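Local coordinates for putative epimerase (Burkholderia cenocepacia, PDB 4LW8), which probably acts as an NAD(P)-dependent epimerase or dehydratase of the Rossmann-fold family in the biosynthesis of bacterial lipopolysaccharide O-antigen, at residues L67-L72 with R78-D83; A130-S135 with L235-A240; A170-A175 with I180-P185; K201-Y206 with D317-A322; L261-R266 with E310-M315. All blocks are in the same frame, centred on the assembly; numbering follows the deposited sequence.

In the fold
Following the chain from the N terminus, contact 1 closes a short loop between strand 65-68 and helix 74-84, at the edge of the Rossmann sheet. Contact 2 then spans about a hundred residues, bringing helix 227-240 back to strand 130-134, and within that long excursion contact 3 closes its own short loop between helix 159-172 and strand 180-189. Contacts 2 and 3 meet directly, because strands 130-134 and 180-189 are neighbours. Contact 4 opens at helix 198-207, before contact 2 has closed, so the two cross; it ends near the C terminus and encloses contact 5. These last two share helix 308-321 and tie helices 198-207 and 257-268 to it.

Contact 1 (L67-L72 with R78-D83); sequences LPVDLL and RAAAAD
A80 offers a single methyl group to two aliphatic side chains, and the interest of the pair L67 and V69 lies in how differently shaped branches converge on it. L67 reaches with a delta methyl: its CD1 lies 3.7 Å from A80 CB. V69, two residues on, needs less length, and its CG2 stands 3.6 Å from the same A80 CB. In L67 the CG is anti to the carbonyl carbon (chi1 -53°), and CD1 then extends straight on from CA through chi2, far enough to come alongside the carbonyl oxygen of A80 as well. V69 uses the branch that is likewise anti to the carbonyl carbon, while CG1 takes no part. The CB of P68, between them, points away from the helix, as the alternation of an extended chain demands. Of 78-83, A80 makes the close contacts; D83 also turns this way but stops farther off.

Beyond V69 the chain turns: D70 OD1 accepts the N-H of L72 at 3.2 Å, an Asx turn in which the donor stands above the carboxylate plane. The segments belong to the beta-alpha-beta crossover of the Rossmann fold that joins edge strand 65-68, through helix 74-84 and past strands 44-49 and 20-24, to strand 88-91. Strand 44-49 flanks the contact, with backbone bonds to L67 and V69 and with W46 against L67, while A81 rests on A120 of helix 103-122.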
# COMPACT_ATOMS: atom_id res chain seq x y z
N LEU A 67 -18.52 -13.85 -17.48
CA LEU A 67 -18.42 -12.59 -18.21
C LEU A 67 -16.95 -12.22 -18.52
O LEU A 67 -16.14 -12.07 -17.61
CB LEU A 67 -19.09 -11.47 -17.41
CG LEU A 67 -20.55 -11.66 -16.93
CD1 LEU A 67 -21.04 -10.42 -16.17
CD2 LEU A 67 -21.49 -11.99 -18.07
N PRO A 68 -16.59 -12.09 -19.81
CA PRO A 68 -15.20 -11.72 -20.10
C PRO A 68 -14.93 -10.27 -19.71
O PRO A 68 -15.43 -9.34 -20.36
CB PRO A 68 -15.08 -11.92 -21.62
CG PRO A 68 -16.31 -12.69 -22.02
CD PRO A 68 -17.36 -12.32 -21.03
N VAL A 69 -14.17 -10.08 -18.64
CA VAL A 69 -13.85 -8.76 -18.11
C VAL A 69 -12.38 -8.67 -17.67
O VAL A 69 -11.90 -9.48 -16.89
CB VAL A 69 -14.75 -8.39 -16.88
CG1 VAL A 69 -14.45 -7.00 -16.46
CG2 VAL A 69 -16.23 -8.54 -17.22
N ASP A 70 -11.67 -7.67 -18.18
CA ASP A 70 -10.36 -7.34 -17.65
C ASP A 70 -10.53 -6.38 -16.45
O ASP A 70 -11.21 -5.37 -16.57
CB ASP A 70 -9.48 -6.73 -18.75
CG ASP A 70 -8.23 -6.04 -18.21
OD1 ASP A 70 -7.68 -6.47 -17.17
OD2 ASP A 70 -7.78 -5.06 -18.84
N LEU A 71 -9.96 -6.72 -15.30
CA LEU A 71 -10.09 -5.89 -14.09
C LEU A 71 -9.65 -4.44 -14.29
O LEU A 71 -10.21 -3.52 -13.68
CB LEU A 71 -9.28 -6.49 -12.95
CG LEU A 71 -9.80 -7.74 -12.23
CD1 LEU A 71 -8.68 -8.30 -11.37
CD2 LEU A 71 -11.00 -7.40 -11.37
N LEU A 72 -8.67 -4.22 -15.16
CA LEU A 72 -8.20 -2.86 -15.41
C LEU A 72 -9.13 -2.10 -16.37
O LEU A 72 -8.94 -0.91 -16.63
CB LEU A 72 -6.76 -2.88 -15.94
CG LEU A 72 -5.71 -3.41 -14.94
CD1 LEU A 72 -4.27 -3.21 -15.49
CD2 LEU A 72 -5.85 -2.72 -13.58
N ARG A 78 -17.88 -2.07 -14.76
CA ARG A 78 -19.13 -1.42 -14.37
C ARG A 78 -20.32 -2.12 -15.05
O ARG A 78 -21.31 -2.45 -14.40
CB ARG A 78 -19.09 0.06 -14.71
CG ARG A 78 -20.30 0.86 -14.21
CD ARG A 78 -20.61 2.07 -15.10
NE ARG A 78 -20.89 1.67 -16.49
CZ ARG A 78 -22.04 1.15 -16.91
NH1 ARG A 78 -23.05 0.97 -16.07
NH2 ARG A 78 -22.18 0.80 -18.19
N ALA A 79 -20.20 -2.35 -16.36
CA ALA A 79 -21.26 -2.99 -17.14
C ALA A 79 -21.52 -4.43 -16.69
O ALA A 79 -22.68 -4.87 -16.64
CB ALA A 79 -20.92 -2.95 -18.62
N ALA A 80 -20.46 -5.17 -16.37
CA ALA A 80 -20.62 -6.53 -15.86
C ALA A 80 -21.37 -6.55 -14.51
O ALA A 80 -22.25 -7.37 -14.29
CB ALA A 80 -19.26 -7.22 -15.70
N ALA A 81 -21.01 -5.64 -13.61
CA ALA A 81 -21.64 -5.57 -12.30
C ALA A 81 -23.11 -5.20 -12.42
O ALA A 81 -23.96 -5.76 -11.71
CB ALA A 81 -20.93 -4.56 -11.42
N ALA A 82 -23.40 -4.24 -13.28
CA ALA A 82 -24.77 -3.75 -13.43
C ALA A 82 -25.68 -4.84 -14.02
O ALA A 82 -26.88 -4.87 -13.75
CB ALA A 82 -24.80 -2.49 -14.28
N ASP A 83 -25.10 -5.72 -14.82
CA ASP A 83 -25.81 -6.85 -15.42
C ASP A 83 -25.98 -7.96 -14.37
O ASP A 83 -27.06 -8.52 -14.22
CB ASP A 83 -25.01 -7.37 -16.63
CG ASP A 83 -25.79 -8.39 -17.49
OD1 ASP A 83 -27.03 -8.43 -17.46
OD2 ASP A 83 -25.13 -9.17 -18.20

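Contact 2 (A130-S135 with L235-A240); sequences AVLLAS and LKLIEA
L237 and I238 make the helix's contact with A130 and L132 of the strand, and the residues before and after them show how a helix divides its sides. L235 turns its CB away from the strand. K236 takes no part; its NZ forms a long salt bridge of 3.7 Å to OE1 of E239. L237 is the first to approach: its CD1 lies 4.1 Å from CD1 of L132, the two side chains crossing nearly perpendicularly. L132 meets it by placing CG anti to the backbone N.

Here the helix runs roughly antiparallel to the strand, the axes of segments 235-240 and 130-134 being 148° apart in direction and 7.9 Å apart at closest approach, as a helix does when it lies on one face of the parallel sheet of a Rossmann fold. L133, the next strand residue, serves the other face and touches A171 of helix 159-172.

I238 comes next and touches two strand residues. Bent at both torsions (chi1 -73°, chi2 -64°), it folds its CD1 down to 3.7 Å from CB of L132, with CB of A130 slightly farther off. Its carbonyl oxygen also lies 3.6 Å from A130 CB, so backbone as well as side chain presses on that alanine. The same side chain reaches A88 and V90 of the adjoining strand 88-91. E239 then points away again, and at A240 the helix ends.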
# COMPACT_ATOMS: atom_id res chain seq x y z
N ALA A 130 -22.97 -8.06 0.83
CA ALA A 130 -21.66 -8.48 1.32
C ALA A 130 -20.63 -8.53 0.19
O ALA A 130 -20.88 -9.11 -0.87
CB ALA A 130 -21.75 -9.84 1.99
N VAL A 131 -19.49 -7.89 0.43
CA VAL A 131 -18.37 -7.87 -0.51
C VAL A 131 -17.14 -8.43 0.19
O VAL A 131 -16.57 -7.79 1.05
CB VAL A 131 -18.09 -6.45 -1.01
CG1 VAL A 131 -16.94 -6.43 -2.03
CG2 VAL A 131 -19.36 -5.83 -1.59
N LEU A 132 -16.73 -9.64 -0.17
CA LEU A 132 -15.60 -10.29 0.47
C LEU A 132 -14.37 -10.14 -0.41
O LEU A 132 -14.36 -10.59 -1.55
CB LEU A 132 -15.87 -11.78 0.71
CG LEU A 132 -14.73 -12.58 1.34
CD1 LEU A 132 -14.38 -12.07 2.75
CD2 LEU A 132 -15.08 -14.05 1.37
N LEU A 133 -13.33 -9.51 0.12
CA LEU A 133 -12.09 -9.37 -0.63
C LEU A 133 -11.05 -10.35 -0.11
O LEU A 133 -10.82 -10.44 1.10
CB LEU A 133 -11.58 -7.94 -0.54
CG LEU A 133 -12.63 -6.87 -0.86
CD1 LEU A 133 -12.07 -5.48 -0.70
CD2 LEU A 133 -13.17 -7.03 -2.26
N ALA A 134 -10.42 -11.09 -1.01
CA ALA A 134 -9.36 -12.00 -0.59
C ALA A 134 -8.03 -11.26 -0.56
O ALA A 134 -7.45 -10.98 -1.60
CB ALA A 134 -9.29 -13.23 -1.52
N SER A 135 -7.56 -10.94 0.64
CA SER A 135 -6.20 -10.46 0.81
C SER A 135 -5.32 -11.69 0.96
O SER A 135 -5.56 -12.73 0.33
CB SER A 135 -6.08 -9.53 2.02
OG SER A 135 -4.80 -8.95 2.13
N LEU A 235 -17.72 -18.42 2.62
CA LEU A 235 -19.18 -18.39 2.56
C LEU A 235 -19.77 -17.92 3.88
O LEU A 235 -20.71 -17.12 3.90
CB LEU A 235 -19.74 -19.77 2.18
CG LEU A 235 -21.27 -19.86 2.24
CD1 LEU A 235 -21.93 -18.93 1.24
CD2 LEU A 235 -21.75 -21.30 2.05
N LYS A 236 -19.22 -18.40 4.99
CA LYS A 236 -19.69 -17.99 6.31
C LYS A 236 -19.49 -16.49 6.52
O LYS A 236 -20.34 -15.82 7.12
CB LYS A 236 -18.97 -18.78 7.42
CG LYS A 236 -19.51 -20.19 7.60
CD LYS A 236 -20.92 -20.13 8.20
CE LYS A 236 -21.50 -21.50 8.51
NZ LYS A 236 -21.85 -22.24 7.27
N LEU A 237 -18.39 -15.95 6.01
CA LEU A 237 -18.17 -14.51 6.08
C LEU A 237 -19.18 -13.74 5.22
O LEU A 237 -19.63 -12.65 5.60
CB LEU A 237 -16.74 -14.17 5.65
CG LEU A 237 -15.69 -14.63 6.66
CD1 LEU A 237 -14.30 -14.40 6.10
CD2 LEU A 237 -15.87 -13.91 8.00
N ILE A 238 -19.50 -14.28 4.06
CA ILE A 238 -20.55 -13.71 3.23
C ILE A 238 -21.89 -13.67 4.00
O ILE A 238 -22.54 -12.63 4.09
CB ILE A 238 -20.72 -14.53 1.92
CG1 ILE A 238 -19.54 -14.26 0.96
CG2 ILE A 238 -22.06 -14.24 1.26
CD1 ILE A 238 -19.42 -12.83 0.47
N GLU A 239 -22.27 -14.79 4.60
CA GLU A 239 -23.57 -14.90 5.26
C GLU A 239 -23.67 -13.97 6.48
O GLU A 239 -24.72 -13.36 6.72
CB GLU A 239 -23.83 -16.34 5.71
CG GLU A 239 -23.96 -17.32 4.57
CD GLU A 239 -23.96 -18.78 5.02
OE1 GLU A 239 -23.48 -19.08 6.14
OE2 GLU A 239 -24.44 -19.62 4.23
N ALA A 240 -22.58 -13.85 7.23
CA ALA A 240 -22.57 -13.00 8.42
C ALA A 240 -22.36 -11.53 8.05
O ALA A 240 -22.78 -10.64 8.78
CB ALA A 240 -21.50 -13.46 9.40

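Contact 3 (A170-A175 with I180-P185); sequences AAKLWA and IVIARP
I180 holds CG1 anti to its own carbonyl carbon (chi1 -65°) and runs on extended through chi2 (169°), a shape that pushes CD1 up from the strand against the segment 170-175. There CD1 stops 3.4 Å from the carbonyl oxygen of A171, and W174 CB lies 3.9 Å from the same CD1 of I180. That oxygen is not idle: A171 O accepts the backbone N-H of W174 (N to O 2.9 Å) and lies at the edge of the indole, in its plane.

I182 repeats the torsions two residues later. Its CD1 meets K172 CE at 3.9 Å, the extended lysine crossing it almost perpendicularly. Beyond CE, K172 NZ forms a salt bridge with the sulfonate of a bound HEPES molecule, probably from the crystallisation liquor. A type I turn from K172 to A175 begins the reversal that leads to strand 180-189.

Strand 130-134, helix 159-172 and strand 180-189 form a beta-alpha-beta crossover of the Rossmann fold, the helix starting with the Tyr-x-x-x-Lys pattern known from this superfamily. I180 rests on L133, the W174 ring leans on helix 103-122, and Y107 of the second subunit packs on A170.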
# COMPACT_ATOMS: atom_id res chain seq x y z
N ALA A 170 -6.81 0.57 0.24
CA ALA A 170 -7.56 1.20 -0.84
C ALA A 170 -9.04 0.84 -0.74
O ALA A 170 -9.91 1.67 -0.96
CB ALA A 170 -7.02 0.77 -2.22
N ALA A 171 -9.32 -0.39 -0.35
CA ALA A 171 -10.70 -0.86 -0.25
C ALA A 171 -11.47 -0.19 0.89
O ALA A 171 -12.66 0.08 0.78
CB ALA A 171 -10.73 -2.37 -0.10
N LYS A 172 -10.79 0.07 2.01
CA LYS A 172 -11.45 0.68 3.15
C LYS A 172 -11.94 2.09 2.83
O LYS A 172 -12.76 2.62 3.57
CB LYS A 172 -10.52 0.68 4.36
CG LYS A 172 -10.26 -0.74 4.88
CD LYS A 172 -9.39 -0.74 6.15
CE LYS A 172 -9.36 -2.14 6.77
NZ LYS A 172 -8.63 -2.22 8.05
N LEU A 173 -11.44 2.70 1.75
CA LEU A 173 -11.95 4.02 1.35
C LEU A 173 -13.42 3.92 0.90
O LEU A 173 -14.12 4.91 0.86
CB LEU A 173 -11.11 4.63 0.23
CG LEU A 173 -9.60 4.74 0.50
CD1 LEU A 173 -8.86 5.32 -0.70
CD2 LEU A 173 -9.33 5.60 1.75
N TRP A 174 -13.88 2.71 0.59
CA TRP A 174 -15.24 2.49 0.11
C TRP A 174 -16.20 2.01 1.21
O TRP A 174 -17.34 1.67 0.93
CB TRP A 174 -15.21 1.48 -1.06
CG TRP A 174 -14.44 2.03 -2.22
CD1 TRP A 174 -13.08 2.00 -2.41
CD2 TRP A 174 -14.99 2.74 -3.34
NE1 TRP A 174 -12.76 2.64 -3.59
CE2 TRP A 174 -13.91 3.10 -4.17
CE3 TRP A 174 -16.30 3.09 -3.72
CZ2 TRP A 174 -14.09 3.80 -5.37
CZ3 TRP A 174 -16.47 3.80 -4.91
CH2 TRP A 174 -15.38 4.14 -5.72
N ALA A 175 -15.73 2.02 2.46
CA ALA A 175 -16.48 1.44 3.57
C ALA A 175 -17.81 2.16 3.81
O ALA A 175 -18.75 1.57 4.32
CB ALA A 175 -15.65 1.44 4.85
N ILE A 180 -17.87 -4.31 3.41
CA ILE A 180 -16.65 -4.95 2.93
C ILE A 180 -16.00 -5.79 4.02
O ILE A 180 -15.73 -5.30 5.11
CB ILE A 180 -15.63 -3.89 2.42
CG1 ILE A 180 -16.20 -3.18 1.19
CG2 ILE A 180 -14.25 -4.54 2.08
CD1 ILE A 180 -15.41 -1.95 0.75
N VAL A 181 -15.76 -7.06 3.70
CA VAL A 181 -15.11 -8.00 4.60
C VAL A 181 -13.80 -8.41 3.95
O VAL A 181 -13.77 -8.69 2.75
CB VAL A 181 -15.99 -9.23 4.88
CG1 VAL A 181 -15.34 -10.13 5.92
CG2 VAL A 181 -17.36 -8.77 5.36
N ILE A 182 -12.72 -8.42 4.74
CA ILE A 182 -11.42 -8.77 4.20
C ILE A 182 -10.95 -10.11 4.78
O ILE A 182 -10.97 -10.31 6.00
CB ILE A 182 -10.35 -7.66 4.49
CG1 ILE A 182 -10.73 -6.33 3.80
CG2 ILE A 182 -8.98 -8.14 4.02
CD1 ILE A 182 -9.92 -5.12 4.24
N ALA A 183 -10.57 -11.03 3.91
CA ALA A 183 -10.03 -12.30 4.37
C ALA A 183 -8.51 -12.32 4.18
O ALA A 183 -8.00 -11.83 3.16
CB ALA A 183 -10.71 -13.47 3.64
N ARG A 184 -7.78 -12.79 5.19
CA ARG A 184 -6.34 -13.03 5.04
C ARG A 184 -6.05 -14.53 5.14
O ARG A 184 -5.70 -15.02 6.21
CB ARG A 184 -5.52 -12.28 6.10
CG ARG A 184 -5.44 -10.78 5.90
CD ARG A 184 -4.85 -10.10 7.12
NE ARG A 184 -4.73 -8.66 6.92
CZ ARG A 184 -4.41 -7.80 7.88
NH1 ARG A 184 -4.16 -8.23 9.11
NH2 ARG A 184 -4.33 -6.50 7.60
N PRO A 185 -6.21 -15.25 4.02
CA PRO A 185 -5.95 -16.70 4.05
C PRO A 185 -4.48 -17.00 4.28
O PRO A 185 -3.61 -16.33 3.71
CB PRO A 185 -6.39 -17.17 2.66
CG PRO A 185 -6.20 -15.93 1.77
CD PRO A 185 -6.65 -14.80 2.68

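Contact 4 (K201-Y206 with D317-A322); sequences KLVAHY and DAMRAA
M319 illustrates how a flexible side chain can follow the surface of a neighbouring helix. Its CB already points toward the segment 201-206. From there CG, anti to the carbonyl carbon (chi1 -76°), lies 3.8 Å from CG1 of V203, the two side chains crossing obliquely. The chain then bends at both later torsions, so that it curls through SD and does not run straight past. At the tip, M319 CE comes 3.8 Å from CB of A204 and equally near its CA, laying the methyl against both atoms of the alanine. One methionine thus serves two consecutive residues, at different atoms.

R320 adds a looser approach. Its extended chain brings NH2 to 3.7 Å from the carbonyl oxygen of Y206, at an oblique angle and too far for a hydrogen bond. Within its own helix, H205 turns ND1 back onto K201 O, a bond of 2.7 Å; the backbone N of H205 reaches that oxygen from the opposite face of the carbonyl plane, so two donors of one residue grip a single acceptor. The ring of Y206 leads away from 317-322, and its hydroxyl bonds to S265 OG and to the backbone N of I272.

The axes of segments 201-206 and 317-321 cross at -48°, 9.6 Å apart at closest approach. V203 is also covered by M315 and V316 of helix 308-321, and L202 by L264 of helix 257-268. Such a cluster of helices, built from the later part of the chain, is consistent with the smaller C-terminal domain of the extended short-chain dehydrogenase family, which binds substrate in relatives.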
# COMPACT_ATOMS: atom_id res chain seq x y z
N LYS A 201 3.61 -29.49 -5.90
CA LYS A 201 4.89 -29.98 -6.43
C LYS A 201 5.25 -31.32 -5.77
O LYS A 201 5.59 -32.29 -6.46
CB LYS A 201 5.98 -28.94 -6.20
CG LYS A 201 7.36 -29.27 -6.80
CD LYS A 201 8.44 -28.34 -6.20
CE LYS A 201 9.85 -28.71 -6.67
NZ LYS A 201 10.92 -27.93 -5.97
N LEU A 202 5.15 -31.37 -4.44
CA LEU A 202 5.40 -32.59 -3.68
C LEU A 202 4.44 -33.70 -4.10
O LEU A 202 4.87 -34.83 -4.35
CB LEU A 202 5.25 -32.33 -2.18
CG LEU A 202 6.47 -31.90 -1.36
CD1 LEU A 202 7.30 -30.88 -2.11
CD2 LEU A 202 6.02 -31.32 -0.03
N VAL A 203 3.15 -33.38 -4.18
CA VAL A 203 2.15 -34.37 -4.59
C VAL A 203 2.44 -34.90 -6.00
O VAL A 203 2.39 -36.11 -6.23
CB VAL A 203 0.72 -33.77 -4.54
CG1 VAL A 203 -0.29 -34.64 -5.30
CG2 VAL A 203 0.29 -33.58 -3.10
N ALA A 204 2.77 -34.01 -6.93
CA ALA A 204 3.07 -34.40 -8.30
C ALA A 204 4.25 -35.37 -8.35
O ALA A 204 4.22 -36.36 -9.09
CB ALA A 204 3.36 -33.19 -9.17
N HIS A 205 5.27 -35.11 -7.55
CA HIS A 205 6.43 -36.00 -7.52
C HIS A 205 6.04 -37.37 -6.97
O HIS A 205 6.37 -38.39 -7.58
CB HIS A 205 7.57 -35.41 -6.68
CG HIS A 205 8.37 -34.36 -7.38
ND1 HIS A 205 7.85 -33.14 -7.75
CD2 HIS A 205 9.66 -34.36 -7.81
CE1 HIS A 205 8.79 -32.42 -8.34
NE2 HIS A 205 9.89 -33.15 -8.40
N TYR A 206 5.35 -37.40 -5.84
CA TYR A 206 5.00 -38.69 -5.25
C TYR A 206 4.00 -39.45 -6.13
O TYR A 206 4.06 -40.67 -6.22
CB TYR A 206 4.41 -38.50 -3.85
CG TYR A 206 5.41 -38.62 -2.73
CD1 TYR A 206 5.83 -39.87 -2.27
CD2 TYR A 206 5.92 -37.49 -2.10
CE1 TYR A 206 6.74 -39.99 -1.23
CE2 TYR A 206 6.83 -37.60 -1.05
CZ TYR A 206 7.24 -38.85 -0.62
OH TYR A 206 8.13 -38.96 0.41
N ASP A 317 -4.60 -38.98 -5.09
CA ASP A 317 -5.58 -39.80 -5.79
C ASP A 317 -6.03 -39.13 -7.09
O ASP A 317 -6.17 -39.79 -8.11
CB ASP A 317 -6.79 -40.09 -4.90
CG ASP A 317 -6.47 -41.03 -3.75
OD1 ASP A 317 -5.43 -41.72 -3.82
OD2 ASP A 317 -7.28 -41.11 -2.80
N ALA A 318 -6.27 -37.83 -7.04
CA ALA A 318 -6.71 -37.11 -8.23
C ALA A 318 -5.61 -37.13 -9.29
O ALA A 318 -5.90 -37.27 -10.47
CB ALA A 318 -7.10 -35.68 -7.89
N MET A 319 -4.36 -37.00 -8.87
CA MET A 319 -3.24 -37.01 -9.81
C MET A 319 -3.11 -38.36 -10.52
O MET A 319 -2.84 -38.42 -11.71
CB MET A 319 -1.93 -36.66 -9.12
CG MET A 319 -1.77 -35.18 -8.81
SD MET A 319 -1.60 -34.14 -10.28
CE MET A 319 0.12 -34.40 -10.67
N ARG A 320 -3.29 -39.45 -9.77
CA ARG A 320 -3.13 -40.79 -10.31
C ARG A 320 -4.32 -41.19 -11.18
O ARG A 320 -4.16 -41.93 -12.15
CB ARG A 320 -2.96 -41.81 -9.17
CG ARG A 320 -1.64 -41.65 -8.42
CD ARG A 320 -1.47 -42.68 -7.31
NE ARG A 320 -0.08 -42.75 -6.87
CZ ARG A 320 0.35 -43.44 -5.82
NH1 ARG A 320 -0.51 -44.14 -5.08
NH2 ARG A 320 1.64 -43.43 -5.50
N ALA A 321 -5.50 -40.70 -10.83
CA ALA A 321 -6.72 -40.99 -11.59
C ALA A 321 -6.77 -40.26 -12.94
O ALA A 321 -7.52 -40.64 -13.83
CB ALA A 321 -7.95 -40.64 -10.77
N ALA A 322 -5.96 -39.21 -13.08
CA ALA A 322 -5.96 -38.36 -14.27
C ALA A 322 -5.59 -39.13 -15.54
O ALA A 322 -5.18 -40.29 -15.49
CB ALA A 322 -5.01 -37.19 -14.09

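Contact 5 (L261-R266 with E310-M315); sequences LAMLSR and ETLRWM
L312 of helix 308-321 meets M263 and L264 of helix 257-268, and everything that passes directly between the segments is apolar. The sulfur contact comes first: M263 SD lies 3.9 Å from CD1 of L312, and M263 CB is close to the same methyl. M263 is extended beyond CG, so its side chain passes across the end of the leucine, nearly perpendicular to it. The methyl contact follows on the other residue, where CD2 of L264 stands 4.1 Å from CB of L312, again at about a right angle. L312 is therefore touched at its root by one residue and at its tip by its predecessor, with CG held anti to the carbonyl carbon (chi1 -70°).

Polar and aromatic interactions lie outside this apolar join. T311 OG1 is hydrogen-bonded to OD2 of D226, and W314 makes a cation-pi contact with R228, each tying helix 308-321 to the segment where strand 221-226 passes into helix 227-240.

Around the contact, V260 and I267 of helix 257-268 extend the cover over L312. L264 touches Y206 in helix 198-207 and V316 in helix 308-321, while V203 packs on L312, making this a junction of three helices.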
# COMPACT_ATOMS: atom_id res chain seq x y z
N LEU A 261 6.29 -34.54 4.10
CA LEU A 261 6.96 -35.64 3.42
C LEU A 261 6.58 -36.98 4.06
O LEU A 261 6.31 -37.94 3.35
CB LEU A 261 8.49 -35.46 3.45
CG LEU A 261 9.02 -34.32 2.56
CD1 LEU A 261 10.48 -33.99 2.90
CD2 LEU A 261 8.85 -34.71 1.10
N ALA A 262 6.56 -37.04 5.38
CA ALA A 262 6.24 -38.29 6.07
C ALA A 262 4.82 -38.75 5.74
O ALA A 262 4.58 -39.95 5.58
CB ALA A 262 6.43 -38.13 7.56
N MET A 263 3.89 -37.80 5.64
CA MET A 263 2.50 -38.11 5.28
C MET A 263 2.39 -38.70 3.88
O MET A 263 1.62 -39.63 3.63
CB MET A 263 1.62 -36.86 5.36
CG MET A 263 1.27 -36.40 6.77
SD MET A 263 0.35 -34.84 6.77
CE MET A 263 0.27 -34.53 8.52
N LEU A 264 3.14 -38.11 2.95
CA LEU A 264 3.09 -38.53 1.57
C LEU A 264 3.79 -39.87 1.40
O LEU A 264 3.35 -40.70 0.60
CB LEU A 264 3.70 -37.47 0.66
CG LEU A 264 2.84 -36.21 0.47
CD1 LEU A 264 3.67 -35.07 -0.10
CD2 LEU A 264 1.64 -36.51 -0.44
N SER A 265 4.86 -40.08 2.17
CA SER A 265 5.55 -41.37 2.16
C SER A 265 4.59 -42.48 2.58
O SER A 265 4.59 -43.56 1.99
CB SER A 265 6.77 -41.34 3.09
OG SER A 265 7.78 -40.46 2.59
N ARG A 266 3.78 -42.21 3.61
CA ARG A 266 2.81 -43.20 4.09
C ARG A 266 1.74 -43.46 3.03
O ARG A 266 1.33 -44.60 2.81
CB ARG A 266 2.16 -42.73 5.39
N GLU A 310 -5.63 -36.09 4.84
CA GLU A 310 -6.80 -36.32 3.97
C GLU A 310 -6.71 -35.43 2.71
O GLU A 310 -6.91 -35.90 1.59
CB GLU A 310 -8.09 -36.01 4.73
CG GLU A 310 -9.35 -36.26 3.91
CD GLU A 310 -10.62 -36.04 4.72
OE1 GLU A 310 -10.62 -36.30 5.94
OE2 GLU A 310 -11.63 -35.61 4.11
N THR A 311 -6.39 -34.16 2.90
CA THR A 311 -6.18 -33.24 1.78
C THR A 311 -5.14 -33.79 0.80
O THR A 311 -5.34 -33.79 -0.41
CB THR A 311 -5.71 -31.86 2.27
OG1 THR A 311 -6.66 -31.32 3.19
CG2 THR A 311 -5.51 -30.90 1.09
N LEU A 312 -4.02 -34.26 1.34
CA LEU A 312 -2.93 -34.73 0.51
C LEU A 312 -3.32 -36.02 -0.23
O LEU A 312 -2.95 -36.21 -1.38
CB LEU A 312 -1.66 -34.94 1.35
CG LEU A 312 -0.98 -33.67 1.88
CD1 LEU A 312 0.08 -34.01 2.93
CD2 LEU A 312 -0.36 -32.88 0.74
N ARG A 313 -4.07 -36.90 0.43
CA ARG A 313 -4.48 -38.15 -0.20
C ARG A 313 -5.44 -37.84 -1.34
O ARG A 313 -5.38 -38.43 -2.42
CB ARG A 313 -5.14 -39.09 0.81
CG ARG A 313 -5.38 -40.49 0.24
CD ARG A 313 -5.98 -41.45 1.26
NE ARG A 313 -5.04 -41.81 2.32
CZ ARG A 313 -4.10 -42.75 2.22
NH1 ARG A 313 -3.96 -43.43 1.09
NH2 ARG A 313 -3.30 -43.01 3.25
N TRP A 314 -6.34 -36.89 -1.07
CA TRP A 314 -7.27 -36.38 -2.06
C TRP A 314 -6.53 -35.94 -3.32
O TRP A 314 -6.89 -36.33 -4.43
CB TRP A 314 -8.05 -35.22 -1.44
CG TRP A 314 -8.97 -34.46 -2.35
CD1 TRP A 314 -9.91 -34.98 -3.21
CD2 TRP A 314 -9.11 -33.04 -2.42
NE1 TRP A 314 -10.59 -33.96 -3.83
CE2 TRP A 314 -10.12 -32.76 -3.37
CE3 TRP A 314 -8.46 -31.97 -1.79
CZ2 TRP A 314 -10.50 -31.46 -3.70
CZ3 TRP A 314 -8.84 -30.67 -2.12
CH2 TRP A 314 -9.84 -30.43 -3.06
N MET A 315 -5.46 -35.17 -3.13
CA MET A 315 -4.66 -34.65 -4.25
C MET A 315 -3.87 -35.76 -4.97
O MET A 315 -3.79 -35.78 -6.20
CB MET A 315 -3.71 -33.55 -3.74
CG MET A 315 -4.45 -32.32 -3.19
SD MET A 315 -3.40 -31.18 -2.24
CE MET A 315 -2.24 -30.63 -3.49